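Local atomic coordinates of cytosol aminopeptidase (Coxiella burnetii, PDB entry 3IJ3), a protein that probably removes amino acids from the N-terminal ends of peptides, as a metal-dependent (manganese) aminopeptidase of the M17 family. Residues Q290-V294 / L477-R482; D350-I354 / Q442-A446; A221-G226 / R310-D316; M184-A190 / R228-I233; A26-L30 / L130-G134. One frame throughout, in Å; residues are numbered along the deposited sequence.

Contact 1 (Q290-V294 / L477-R482); sequences QQLPV and LEQQYR. With SO4 (sulfate ion), chain H.
The guanidinium of R482, the last residue of the chain, holds the carbonyls of Q290 and Q291 just past the end of helix 275-289. Its NH1 donates to Q290 O at 2.8 Å, with the oxygen close to the guanidinium plane, while NH2 adds weaker bonds to Q290 O and Q291 O. L292 CD1 lies over one face of the same group, 4.0 Å from R482 NE. V294 CG1 sits over a face of the Y481 ring, 4.0 Å from its centroid, a CH-pi contact, and L292 CD2 packs on L477 CB at 3.7 Å. A water donates to both P293 O and Y481 O.

Behind these contacts, E478 OE2 pairs chiefly with R162 and makes a longer salt bridge, 3.6 Å, to R482 NH1. A bend at chi2 (-72°) folds the arginine chain back toward the loop. Q291, with positive phi, closes a Schellman motif, and P293 centres an inverse gamma turn. Q290 NE2 binds a sulfate, probably from the crystallisation liquor, and D165. The C-terminal helix 470-481 is joined to the loop between helix 275-289 and strand 295-305; I287 backs L292, V294 and L477, while V245 and L353 of the central sheet meet Y481.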
# COMPACT_ATOMS: atom_id res chain seq x y z
N GLN A 290 -45.95 -16.90 -14.24
CA GLN A 290 -46.72 -16.29 -15.32
C GLN A 290 -46.94 -17.22 -16.50
O GLN A 290 -47.55 -16.84 -17.52
CB GLN A 290 -46.01 -15.02 -15.76
CG GLN A 290 -45.98 -13.94 -14.69
CD GLN A 290 -47.28 -13.16 -14.60
OE1 GLN A 290 -47.89 -12.84 -15.63
NE2 GLN A 290 -47.71 -12.84 -13.38
N GLN A 291 -46.47 -18.45 -16.36
CA GLN A 291 -46.61 -19.48 -17.37
C GLN A 291 -46.25 -19.03 -18.78
O GLN A 291 -47.02 -19.22 -19.71
CB GLN A 291 -48.03 -20.11 -17.31
CG GLN A 291 -48.28 -20.80 -15.94
CD GLN A 291 -49.58 -21.57 -15.84
OE1 GLN A 291 -50.42 -21.53 -16.73
NE2 GLN A 291 -49.74 -22.29 -14.74
N LEU A 292 -45.08 -18.43 -18.92
CA LEU A 292 -44.60 -18.00 -20.22
C LEU A 292 -44.42 -19.27 -21.09
O LEU A 292 -43.90 -20.28 -20.60
CB LEU A 292 -43.27 -17.27 -20.05
CG LEU A 292 -42.77 -16.47 -21.24
CD1 LEU A 292 -43.68 -15.28 -21.50
CD2 LEU A 292 -41.33 -16.02 -21.00
N PRO A 293 -44.84 -19.22 -22.37
CA PRO A 293 -44.76 -20.39 -23.25
C PRO A 293 -43.37 -20.65 -23.83
O PRO A 293 -43.12 -20.47 -25.04
CB PRO A 293 -45.79 -20.08 -24.34
CG PRO A 293 -45.76 -18.60 -24.44
CD PRO A 293 -45.50 -18.09 -23.06
N VAL A 294 -42.48 -21.05 -22.93
CA VAL A 294 -41.11 -21.37 -23.26
C VAL A 294 -40.70 -22.67 -22.57
O VAL A 294 -41.39 -23.14 -21.66
CB VAL A 294 -40.12 -20.27 -22.81
CG1 VAL A 294 -40.44 -18.94 -23.52
CG2 VAL A 294 -40.10 -20.08 -21.26
N LEU A 477 -39.06 -10.75 -22.39
CA LEU A 477 -39.52 -12.12 -22.59
C LEU A 477 -41.02 -12.20 -22.89
O LEU A 477 -41.45 -12.96 -23.74
CB LEU A 477 -39.16 -13.00 -21.40
CG LEU A 477 -37.67 -13.18 -21.15
CD1 LEU A 477 -37.44 -14.00 -19.86
CD2 LEU A 477 -36.98 -13.85 -22.34
N GLU A 478 -41.81 -11.40 -22.19
CA GLU A 478 -43.25 -11.38 -22.44
C GLU A 478 -43.56 -10.87 -23.84
O GLU A 478 -44.43 -11.41 -24.52
CB GLU A 478 -43.99 -10.55 -21.41
CG GLU A 478 -44.15 -11.23 -20.07
CD GLU A 478 -45.26 -10.59 -19.23
OE1 GLU A 478 -45.23 -9.35 -19.05
OE2 GLU A 478 -46.17 -11.35 -18.78
N GLN A 479 -42.86 -9.82 -24.25
CA GLN A 479 -43.04 -9.26 -25.59
C GLN A 479 -42.63 -10.25 -26.68
O GLN A 479 -43.30 -10.36 -27.71
CB GLN A 479 -42.24 -7.97 -25.75
CG GLN A 479 -42.76 -6.81 -24.90
CD GLN A 479 -44.16 -6.36 -25.30
OE1 GLN A 479 -45.09 -6.34 -24.47
NE2 GLN A 479 -44.33 -6.05 -26.57
N GLN A 480 -41.53 -10.96 -26.44
CA GLN A 480 -40.94 -11.89 -27.41
C GLN A 480 -41.66 -13.24 -27.56
O GLN A 480 -41.80 -13.74 -28.69
CB GLN A 480 -39.47 -12.13 -27.03
CG GLN A 480 -38.64 -12.95 -28.03
CD GLN A 480 -38.32 -12.22 -29.30
OE1 GLN A 480 -38.62 -11.04 -29.45
NE2 GLN A 480 -37.67 -12.92 -30.23
N TYR A 481 -42.12 -13.80 -26.45
CA TYR A 481 -42.71 -15.14 -26.44
C TYR A 481 -44.22 -15.32 -26.32
O TYR A 481 -44.70 -16.42 -26.60
CB TYR A 481 -41.95 -16.01 -25.41
CG TYR A 481 -40.49 -16.15 -25.78
CD1 TYR A 481 -40.10 -16.97 -26.84
CD2 TYR A 481 -39.51 -15.44 -25.12
CE1 TYR A 481 -38.75 -17.07 -27.21
CE2 TYR A 481 -38.18 -15.55 -25.48
CZ TYR A 481 -37.80 -16.37 -26.53
OH TYR A 481 -36.47 -16.47 -26.90
N ARG A 482 -44.96 -14.28 -25.94
CA ARG A 482 -46.43 -14.39 -25.87
C ARG A 482 -47.04 -14.37 -27.27
O ARG A 482 -46.52 -13.71 -28.18
CB ARG A 482 -47.04 -13.24 -25.07
CG ARG A 482 -46.73 -13.21 -23.59
CD ARG A 482 -47.45 -14.28 -22.83
NE ARG A 482 -47.43 -14.02 -21.39
CZ ARG A 482 -47.68 -14.95 -20.46
NH1 ARG A 482 -47.64 -14.61 -19.18
NH2 ARG A 482 -47.95 -16.20 -20.80
OXT ARG A 482 -48.10 -14.98 -27.53
S SO4 H . -51.33 -11.48 -14.31
O1 SO4 H . -52.47 -10.89 -13.61
O2 SO4 H . -51.65 -12.85 -14.70
O3 SO4 H . -51.05 -10.71 -15.52
O4 SO4 H . -50.16 -11.48 -13.44
O HOH W 1 -43.37 -18.66 -27.34

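Contact 2 (D350-I354 / Q442-A446); sequences DPDLI and QIPWA
I354 and W445 sit side by side at the start of two parallel strands, 353-359 and 445-454, of the large mixed sheet in the catalytic domain. Their side chains leave the same face, and I354 CG2 reaches W445 CD1 at 3.9 Å. I443, just before its strand, turns its CG2 branch to the I354 side chain, 3.8 Å from CD1, and the two chains meet at a slant. The same methyl touches P351 O and CG, wedged between the proline and the isoleucine. With CG1 anti to its own carbonyl carbon (chi1 -61°), I443 sends that other branch toward D350, whose OD1 lies 3.8 Å from CG1. V347 of helix 335-347 touches both isoleucines.

On the other face, L353 packs against Y476, L477 and Y481 of helix 470-481. Just before the strand, D352 OD2 is hydrogen-bonded to Y481 OH. The indole NE1 of W445 is held by D356. P444 lays its ring against a carbonyl, with CG 3.3 Å from D352 O. Two backbone bonds set the parallel pairing: I354 N to P444 O, and A446 N to I354 O, the latter 3.0 Å long with an N-H...O angle of 164°.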
# COMPACT_ATOMS: atom_id res chain seq x y z
N ASP A 350 -28.60 -25.74 -28.51
CA ASP A 350 -28.92 -24.73 -29.51
C ASP A 350 -30.22 -23.98 -29.10
O ASP A 350 -31.20 -23.94 -29.85
CB ASP A 350 -29.08 -25.34 -30.91
CG ASP A 350 -29.14 -24.29 -32.00
OD1 ASP A 350 -28.61 -23.17 -31.77
OD2 ASP A 350 -29.71 -24.57 -33.07
N PRO A 351 -30.21 -23.39 -27.90
CA PRO A 351 -31.39 -22.71 -27.41
C PRO A 351 -31.71 -21.45 -28.18
O PRO A 351 -30.84 -20.90 -28.88
CB PRO A 351 -31.01 -22.39 -25.94
CG PRO A 351 -29.54 -22.26 -25.94
CD PRO A 351 -29.04 -23.20 -27.03
N ASP A 352 -32.96 -20.99 -28.06
CA ASP A 352 -33.38 -19.76 -28.73
C ASP A 352 -32.74 -18.52 -28.10
O ASP A 352 -32.52 -17.51 -28.79
CB ASP A 352 -34.91 -19.61 -28.67
CG ASP A 352 -35.45 -18.59 -29.65
OD1 ASP A 352 -35.15 -18.72 -30.85
OD2 ASP A 352 -36.23 -17.71 -29.25
N LEU A 353 -32.42 -18.61 -26.81
CA LEU A 353 -31.84 -17.51 -26.05
C LEU A 353 -31.14 -18.00 -24.79
O LEU A 353 -31.61 -18.95 -24.15
CB LEU A 353 -32.97 -16.56 -25.58
CG LEU A 353 -32.59 -15.40 -24.66
CD1 LEU A 353 -31.72 -14.39 -25.41
CD2 LEU A 353 -33.89 -14.76 -24.13
N ILE A 354 -30.00 -17.39 -24.49
CA ILE A 354 -29.28 -17.64 -23.24
C ILE A 354 -29.12 -16.29 -22.55
O ILE A 354 -28.71 -15.32 -23.20
CB ILE A 354 -27.87 -18.24 -23.43
CG1 ILE A 354 -27.94 -19.55 -24.20
CG2 ILE A 354 -27.16 -18.41 -22.02
CD1 ILE A 354 -26.55 -20.14 -24.59
N GLN A 442 -23.98 -17.52 -33.24
CA GLN A 442 -25.28 -17.94 -33.80
C GLN A 442 -26.38 -18.18 -32.76
O GLN A 442 -27.54 -18.42 -33.13
CB GLN A 442 -25.14 -19.19 -34.68
CG GLN A 442 -24.05 -19.04 -35.77
CD GLN A 442 -24.20 -17.76 -36.59
OE1 GLN A 442 -23.21 -17.07 -36.85
NE2 GLN A 442 -25.44 -17.42 -36.96
N ILE A 443 -26.03 -18.16 -31.48
CA ILE A 443 -26.99 -18.35 -30.40
C ILE A 443 -27.17 -16.99 -29.72
O ILE A 443 -26.22 -16.46 -29.16
CB ILE A 443 -26.47 -19.37 -29.37
CG1 ILE A 443 -26.27 -20.74 -30.03
CG2 ILE A 443 -27.43 -19.49 -28.18
CD1 ILE A 443 -25.49 -21.75 -29.14
N PRO A 444 -28.39 -16.43 -29.73
CA PRO A 444 -28.60 -15.11 -29.08
C PRO A 444 -28.28 -15.21 -27.60
O PRO A 444 -28.83 -16.07 -26.90
CB PRO A 444 -30.09 -14.83 -29.33
CG PRO A 444 -30.40 -15.61 -30.52
CD PRO A 444 -29.62 -16.87 -30.41
N TRP A 445 -27.36 -14.37 -27.14
CA TRP A 445 -26.87 -14.41 -25.75
C TRP A 445 -26.69 -13.02 -25.15
O TRP A 445 -26.06 -12.14 -25.75
CB TRP A 445 -25.53 -15.19 -25.75
CG TRP A 445 -24.71 -15.03 -24.51
CD1 TRP A 445 -25.03 -15.41 -23.23
CD2 TRP A 445 -23.39 -14.48 -24.44
NE1 TRP A 445 -24.00 -15.09 -22.36
CE2 TRP A 445 -22.98 -14.52 -23.08
CE3 TRP A 445 -22.51 -13.93 -25.39
CZ2 TRP A 445 -21.73 -14.05 -22.65
CZ3 TRP A 445 -21.25 -13.44 -24.94
CH2 TRP A 445 -20.90 -13.50 -23.58
N ALA A 446 -27.23 -12.84 -23.94
CA ALA A 446 -27.11 -11.61 -23.19
C ALA A 446 -26.45 -11.95 -21.85
O ALA A 446 -26.80 -12.96 -21.22
CB ALA A 446 -28.49 -10.92 -22.95
O HOH W 2 -28.37 -21.33 -33.68

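Contact 3 (A221-G226 / R310-D316); sequences AVGRAG and RSYRPGD
R310 O receives the shortest direct hydrogen bond between the segments: R224 NE donates to it at 2.7 Å, nearly in line with the carbonyl, and R224 NH2 adds a weak second bond to the same oxygen. The exchange is reciprocal. R310 NE points at R224 O over 2.9 Å with an N-H...O angle of 173°, and its NH2 bonds weakly to R224 O and G226 O. R224 gets there by placing CG between its backbone N and carbonyl carbon (chi1 73°) and running straight out to NE, whereas R310 bends at chi3.

The contact joins the last part of helix 217-223 and a type I turn, G223-G226, at its C-terminal side to the irregular connection between strands 295-305 and 317-319, which includes a type II turn at R313-D316. Between them Y312 lays its ring on the helix: V222 CA stands over the ring centre, 4.3 Å from the centroid in a CH-pi contact, and V222 CG2 touches CZ. Y312 OH is bonded to T331 O.

R313 NH1 forms a salt bridge with D316 OD2 at 3.0 Å, and a water links that oxygen to R224 NH1. Both arginines also pair with E182 of a second subunit, which probably offsets their closeness, 3.6 Å between R224 NH2 and R313 NH1. E304 of that subunit takes R313 NE.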
# COMPACT_ATOMS: atom_id res chain seq x y z
N ALA A 221 -12.67 -27.07 -10.23
CA ALA A 221 -11.36 -26.46 -9.90
C ALA A 221 -11.52 -25.23 -8.99
O ALA A 221 -10.81 -25.09 -7.99
CB ALA A 221 -10.57 -26.10 -11.19
N VAL A 222 -12.48 -24.38 -9.32
CA VAL A 222 -12.72 -23.17 -8.52
C VAL A 222 -13.20 -23.50 -7.12
O VAL A 222 -12.70 -22.96 -6.16
CB VAL A 222 -13.70 -22.21 -9.22
CG1 VAL A 222 -14.15 -21.08 -8.32
CG2 VAL A 222 -13.07 -21.64 -10.48
N GLY A 223 -14.16 -24.41 -7.00
CA GLY A 223 -14.72 -24.71 -5.71
C GLY A 223 -14.12 -25.80 -4.86
O GLY A 223 -14.55 -25.96 -3.72
N ARG A 224 -13.06 -26.45 -5.33
CA ARG A 224 -12.56 -27.62 -4.62
C ARG A 224 -11.93 -27.36 -3.26
O ARG A 224 -11.86 -28.28 -2.46
CB ARG A 224 -11.61 -28.41 -5.49
CG ARG A 224 -10.33 -27.73 -5.64
CD ARG A 224 -9.41 -28.46 -6.64
NE ARG A 224 -8.08 -27.93 -6.42
CZ ARG A 224 -7.14 -27.76 -7.35
NH1 ARG A 224 -7.37 -28.05 -8.64
NH2 ARG A 224 -5.98 -27.23 -6.98
N ALA A 225 -11.48 -26.12 -3.00
CA ALA A 225 -10.84 -25.78 -1.75
C ALA A 225 -11.81 -25.52 -0.62
O ALA A 225 -11.41 -25.53 0.53
CB ALA A 225 -9.93 -24.53 -1.93
N GLY A 226 -13.08 -25.30 -0.92
CA GLY A 226 -14.05 -25.00 0.15
C GLY A 226 -14.44 -26.21 0.99
O GLY A 226 -14.37 -27.35 0.52
N ARG A 310 -6.19 -27.00 -0.69
CA ARG A 310 -6.56 -27.45 -2.06
C ARG A 310 -6.81 -26.33 -3.08
O ARG A 310 -7.18 -26.62 -4.24
CB ARG A 310 -7.81 -28.33 -1.99
CG ARG A 310 -7.63 -29.59 -1.17
CD ARG A 310 -8.91 -30.44 -1.12
NE ARG A 310 -10.10 -29.70 -0.64
CZ ARG A 310 -10.51 -29.61 0.64
NH1 ARG A 310 -9.85 -30.21 1.63
NH2 ARG A 310 -11.60 -28.92 0.92
N SER A 311 -6.56 -25.07 -2.70
CA SER A 311 -6.81 -23.96 -3.61
C SER A 311 -6.13 -24.05 -4.99
O SER A 311 -4.91 -24.34 -5.08
CB SER A 311 -6.35 -22.64 -2.97
OG SER A 311 -7.21 -22.26 -1.89
N TYR A 312 -6.91 -23.79 -6.04
CA TYR A 312 -6.37 -23.69 -7.40
C TYR A 312 -5.44 -22.45 -7.40
O TYR A 312 -5.63 -21.49 -6.62
CB TYR A 312 -7.48 -23.71 -8.46
CG TYR A 312 -8.22 -22.44 -8.77
CD1 TYR A 312 -8.50 -22.11 -10.08
CD2 TYR A 312 -8.69 -21.57 -7.78
CE1 TYR A 312 -9.20 -20.97 -10.42
CE2 TYR A 312 -9.39 -20.40 -8.11
CZ TYR A 312 -9.65 -20.11 -9.44
OH TYR A 312 -10.33 -18.97 -9.83
N ARG A 313 -4.42 -22.48 -8.23
CA ARG A 313 -3.35 -21.53 -8.15
C ARG A 313 -3.08 -20.70 -9.39
O ARG A 313 -3.40 -21.11 -10.50
CB ARG A 313 -2.04 -22.31 -7.94
CG ARG A 313 -2.09 -23.42 -6.90
CD ARG A 313 -0.93 -24.42 -7.11
NE ARG A 313 -1.02 -25.60 -6.25
CZ ARG A 313 -1.78 -26.67 -6.51
NH1 ARG A 313 -2.51 -26.76 -7.63
NH2 ARG A 313 -1.80 -27.68 -5.65
N PRO A 314 -2.43 -19.54 -9.19
CA PRO A 314 -1.97 -18.76 -10.34
C PRO A 314 -1.05 -19.64 -11.15
O PRO A 314 -0.19 -20.32 -10.59
CB PRO A 314 -1.19 -17.62 -9.70
CG PRO A 314 -1.86 -17.43 -8.34
CD PRO A 314 -2.33 -18.82 -7.92
N GLY A 315 -1.25 -19.67 -12.47
CA GLY A 315 -0.44 -20.49 -13.33
C GLY A 315 -1.06 -21.86 -13.60
O GLY A 315 -0.66 -22.54 -14.54
N ASP A 316 -2.02 -22.27 -12.77
CA ASP A 316 -2.67 -23.57 -13.04
C ASP A 316 -3.48 -23.48 -14.34
O ASP A 316 -3.98 -22.41 -14.70
CB ASP A 316 -3.58 -24.03 -11.90
CG ASP A 316 -2.81 -24.61 -10.70
OD1 ASP A 316 -1.57 -24.85 -10.82
OD2 ASP A 316 -3.48 -24.85 -9.67
O HOH W 3 -9.87 -23.93 -5.52
O HOH W 4 -5.66 -26.35 -9.95
O HOH W 5 -8.67 -26.50 0.93

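Contact 4 (M184-A190 / R228-I233); sequences MGPSELA and RPPLLI
G185 CA rests on one face of the R228 guanidinium, 3.4 Å from NH1; M184, just before it, starts its side chain away from 228-233. G185, the N-cap of helix 186-200, has no side chain and lets the flat group come this close. P186, the first helical residue, follows over the backbone: its CB lies 3.6 Å from P229 O and 3.8 Å from L231 CD2, while its CD meets R228 CB.

E188 curls back through a bend at chi2 (80°), and its OE1 accepts from G185 N at 2.7 Å. This is the N3-to-N-cap half of a capping box; G185 cannot return the bond. OE1 is also 4.1 Å from R228 NH1 but well out of the guanidinium plane, an attraction of charges alone; a water at the guanidinium edge accepts from R228 NH1, lies 3.1 Å from E188 OE2 and may bridge the two. The same NH1 donates to A181 O.

The first turn of helix 186-200 (186-190) runs nearly parallel to 231-233, the start of strand 231-237; the axes of these short pieces are 13° apart and 9.3 Å at closest approach, in an alpha/beta layer covering the central sheet of the catalytic domain. L189 CG approaches I233 CD1, and the same methyl presses on A190 CA at 3.6 Å. A190 CB packs on I233 CG1, with I206 of strand 203-208 beside them.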
# COMPACT_ATOMS: atom_id res chain seq x y z
N MET A 184 -25.73 -20.10 3.60
CA MET A 184 -26.10 -20.05 2.19
C MET A 184 -24.91 -20.50 1.35
O MET A 184 -24.34 -19.71 0.57
CB MET A 184 -26.60 -18.66 1.78
CG MET A 184 -27.12 -18.56 0.35
SD MET A 184 -28.42 -19.77 -0.08
CE MET A 184 -29.67 -19.43 1.20
N GLY A 185 -24.56 -21.77 1.52
CA GLY A 185 -23.52 -22.39 0.72
C GLY A 185 -24.14 -23.09 -0.48
O GLY A 185 -25.33 -23.00 -0.73
N PRO A 186 -23.33 -23.85 -1.22
CA PRO A 186 -23.86 -24.52 -2.42
C PRO A 186 -25.09 -25.40 -2.17
O PRO A 186 -26.04 -25.37 -2.95
CB PRO A 186 -22.66 -25.33 -2.93
CG PRO A 186 -21.47 -24.54 -2.47
CD PRO A 186 -21.87 -23.99 -1.09
N SER A 187 -25.07 -26.16 -1.07
CA SER A 187 -26.18 -27.03 -0.71
C SER A 187 -27.45 -26.25 -0.41
O SER A 187 -28.53 -26.62 -0.86
CB SER A 187 -25.82 -27.88 0.52
OG SER A 187 -24.72 -28.72 0.23
N GLU A 188 -27.31 -25.15 0.33
CA GLU A 188 -28.46 -24.32 0.67
C GLU A 188 -29.05 -23.64 -0.57
O GLU A 188 -30.27 -23.45 -0.68
CB GLU A 188 -28.13 -23.29 1.74
CG GLU A 188 -27.83 -23.88 3.11
CD GLU A 188 -26.44 -24.44 3.28
OE1 GLU A 188 -25.52 -24.14 2.48
OE2 GLU A 188 -26.25 -25.17 4.28
N LEU A 189 -28.18 -23.27 -1.49
CA LEU A 189 -28.61 -22.65 -2.75
C LEU A 189 -29.36 -23.71 -3.56
O LEU A 189 -30.44 -23.44 -4.11
CB LEU A 189 -27.41 -22.09 -3.49
CG LEU A 189 -27.65 -21.25 -4.72
CD1 LEU A 189 -28.64 -20.10 -4.39
CD2 LEU A 189 -26.31 -20.73 -5.27
N ALA A 190 -28.81 -24.93 -3.63
CA ALA A 190 -29.52 -26.02 -4.31
C ALA A 190 -30.89 -26.27 -3.69
O ALA A 190 -31.89 -26.47 -4.41
CB ALA A 190 -28.67 -27.31 -4.29
N ARG A 228 -17.31 -26.78 1.84
CA ARG A 228 -18.61 -27.14 1.29
C ARG A 228 -18.40 -27.36 -0.20
O ARG A 228 -18.10 -26.41 -0.92
CB ARG A 228 -19.62 -26.06 1.60
CG ARG A 228 -19.74 -25.91 3.10
CD ARG A 228 -20.63 -24.82 3.48
NE ARG A 228 -20.22 -23.55 2.89
CZ ARG A 228 -20.90 -22.42 3.07
NH1 ARG A 228 -21.99 -22.44 3.80
NH2 ARG A 228 -20.51 -21.29 2.50
N PRO A 229 -18.56 -28.60 -0.64
CA PRO A 229 -18.19 -28.92 -2.02
C PRO A 229 -19.01 -28.26 -3.11
O PRO A 229 -20.18 -27.93 -2.88
CB PRO A 229 -18.29 -30.44 -2.09
CG PRO A 229 -18.92 -30.90 -0.86
CD PRO A 229 -18.95 -29.79 0.13
N PRO A 230 -18.40 -28.11 -4.30
CA PRO A 230 -19.08 -27.46 -5.42
C PRO A 230 -20.11 -28.35 -6.09
O PRO A 230 -20.03 -29.58 -6.02
CB PRO A 230 -17.92 -27.17 -6.37
CG PRO A 230 -16.98 -28.29 -6.16
CD PRO A 230 -17.04 -28.53 -4.66
N LEU A 231 -21.04 -27.70 -6.79
CA LEU A 231 -22.07 -28.43 -7.52
C LEU A 231 -22.64 -27.58 -8.64
O LEU A 231 -22.35 -26.38 -8.73
CB LEU A 231 -23.14 -28.91 -6.56
CG LEU A 231 -23.84 -27.88 -5.69
CD1 LEU A 231 -24.98 -27.30 -6.50
CD2 LEU A 231 -24.41 -28.43 -4.39
N LEU A 232 -23.39 -28.22 -9.53
CA LEU A 232 -24.10 -27.55 -10.59
C LEU A 232 -25.57 -27.88 -10.44
O LEU A 232 -25.94 -29.05 -10.33
CB LEU A 232 -23.60 -27.98 -11.97
CG LEU A 232 -24.36 -27.43 -13.18
CD1 LEU A 232 -24.23 -25.90 -13.30
CD2 LEU A 232 -23.88 -28.12 -14.43
N ILE A 233 -26.39 -26.85 -10.38
CA ILE A 233 -27.85 -26.99 -10.29
C ILE A 233 -28.41 -26.82 -11.72
O ILE A 233 -28.10 -25.82 -12.37
CB ILE A 233 -28.43 -25.88 -9.39
CG1 ILE A 233 -27.82 -25.95 -8.01
CG2 ILE A 233 -29.99 -25.98 -9.31
CD1 ILE A 233 -27.91 -24.63 -7.24
O HOH W 6 -23.39 -24.63 5.40

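Contact 5 (A26-L30 / L130-G134); sequences ADCYL and LLAFG
Y29 OH donates to L130 O, 2.7 Å away, and this single bond marks the close end of the contact. The hydroxyl comes at the carbonyl from above its plane, while the oxygen itself lies at the edge of the tyrosine ring. G134 makes room: its CA is 3.4 Å from Y29 OH and 3.7 Å from C28 SG, so both side chains reach up to the helix backbone. C28 turns SG between its backbone N and carbonyl carbon (chi1 56°), which also sets the sulfur over one face of the Y29 ring. F133 presents its edge to C28 O, with CE2 at 3.4 Å. V163 and L167 of helix 157-178 also pack on the tyrosine.

Elsewhere the fit is slacker. Y29 CE1 and F133 CD2 are 4.3 Å apart, and C28 CB and F133 CE2 4.2 Å. A26 and D27, at the exposed start of the modelled chain, form the first half of a type I turn that ends at Y29 and do not touch the helix segment. The contact joins strand 29-30, outermost in this chain's sheet and paired with strand 151-154, to helix 123-135: an alpha/beta packing of a helix against the mostly parallel six-stranded sheet of the N-terminal domain.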
# COMPACT_ATOMS: atom_id res chain seq x y z
N ALA A 26 -46.27 -11.28 2.15
CA ALA A 26 -47.23 -10.30 1.56
C ALA A 26 -48.15 -9.68 2.63
O ALA A 26 -49.23 -9.16 2.31
CB ALA A 26 -48.05 -10.98 0.46
N ASP A 27 -47.71 -9.70 3.90
CA ASP A 27 -48.54 -9.12 4.96
C ASP A 27 -48.48 -7.58 5.03
O ASP A 27 -49.05 -6.99 5.94
CB ASP A 27 -48.28 -9.76 6.32
CG ASP A 27 -46.91 -9.47 6.86
OD1 ASP A 27 -46.16 -8.68 6.24
OD2 ASP A 27 -46.59 -10.04 7.94
N CYS A 28 -47.78 -6.94 4.09
CA CYS A 28 -47.81 -5.47 4.00
C CYS A 28 -49.06 -5.03 3.21
O CYS A 28 -49.36 -3.83 3.11
CB CYS A 28 -46.56 -4.94 3.31
SG CYS A 28 -46.26 -5.63 1.70
N TYR A 29 -49.78 -6.00 2.63
CA TYR A 29 -50.97 -5.71 1.84
C TYR A 29 -52.25 -6.23 2.45
O TYR A 29 -52.24 -7.19 3.21
CB TYR A 29 -50.87 -6.31 0.43
CG TYR A 29 -49.74 -5.79 -0.41
CD1 TYR A 29 -49.71 -4.46 -0.81
CD2 TYR A 29 -48.75 -6.64 -0.89
CE1 TYR A 29 -48.68 -3.97 -1.61
CE2 TYR A 29 -47.73 -6.16 -1.69
CZ TYR A 29 -47.70 -4.82 -2.04
OH TYR A 29 -46.70 -4.37 -2.84
N LEU A 30 -53.35 -5.57 2.09
CA LEU A 30 -54.68 -5.96 2.50
C LEU A 30 -55.40 -6.40 1.25
O LEU A 30 -55.25 -5.79 0.19
CB LEU A 30 -55.42 -4.79 3.15
CG LEU A 30 -54.78 -4.27 4.43
CD1 LEU A 30 -55.45 -2.99 4.87
CD2 LEU A 30 -54.83 -5.32 5.51
N LEU A 130 -47.97 0.48 -6.10
CA LEU A 130 -48.37 -0.59 -5.20
C LEU A 130 -47.17 -1.50 -4.84
O LEU A 130 -46.96 -1.87 -3.68
CB LEU A 130 -49.49 -1.44 -5.83
CG LEU A 130 -50.85 -0.76 -6.04
CD1 LEU A 130 -51.72 -1.57 -7.02
CD2 LEU A 130 -51.57 -0.55 -4.72
N LEU A 131 -46.41 -1.87 -5.85
CA LEU A 131 -45.22 -2.71 -5.64
C LEU A 131 -44.14 -1.99 -4.80
O LEU A 131 -43.62 -2.57 -3.84
CB LEU A 131 -44.65 -3.15 -6.99
CG LEU A 131 -43.38 -4.00 -6.94
CD1 LEU A 131 -43.63 -5.30 -6.18
CD2 LEU A 131 -42.87 -4.24 -8.36
N ALA A 132 -43.86 -0.73 -5.13
CA ALA A 132 -42.86 0.06 -4.39
C ALA A 132 -43.19 0.10 -2.92
O ALA A 132 -42.29 -0.01 -2.08
CB ALA A 132 -42.74 1.49 -4.96
N PHE A 133 -44.47 0.26 -2.58
CA PHE A 133 -44.86 0.24 -1.18
C PHE A 133 -44.39 -1.05 -0.50
O PHE A 133 -43.80 -1.02 0.60
CB PHE A 133 -46.38 0.36 -1.02
CG PHE A 133 -46.83 0.27 0.41
CD1 PHE A 133 -46.82 1.40 1.21
CD2 PHE A 133 -47.18 -0.94 0.98
CE1 PHE A 133 -47.19 1.32 2.54
CE2 PHE A 133 -47.55 -1.01 2.31
CZ PHE A 133 -47.55 0.11 3.08
N GLY A 134 -44.66 -2.18 -1.15
CA GLY A 134 -44.27 -3.48 -0.64
C GLY A 134 -42.75 -3.63 -0.52
O GLY A 134 -42.26 -4.11 0.49

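Contacts 1 and 2 touch where helix 470-481 meets the start of strand 353-359, their centres about 16 Å apart. Contact 2 is nested inside the loop closed by contact 1. Contacts 3 and 4 also touch, G223 O against P230 CD, and lie near the lithium site of K250, D255, D273 and E334: the V222 side chain is about 8 Å from the ion, and that of L189 about 12 Å. Contacts 2 and 4 reach the same large sheet, their centres about 26 Å apart. Contact 5 stands apart in the N-terminal domain, with its centre about 45 Å from that of contact 3.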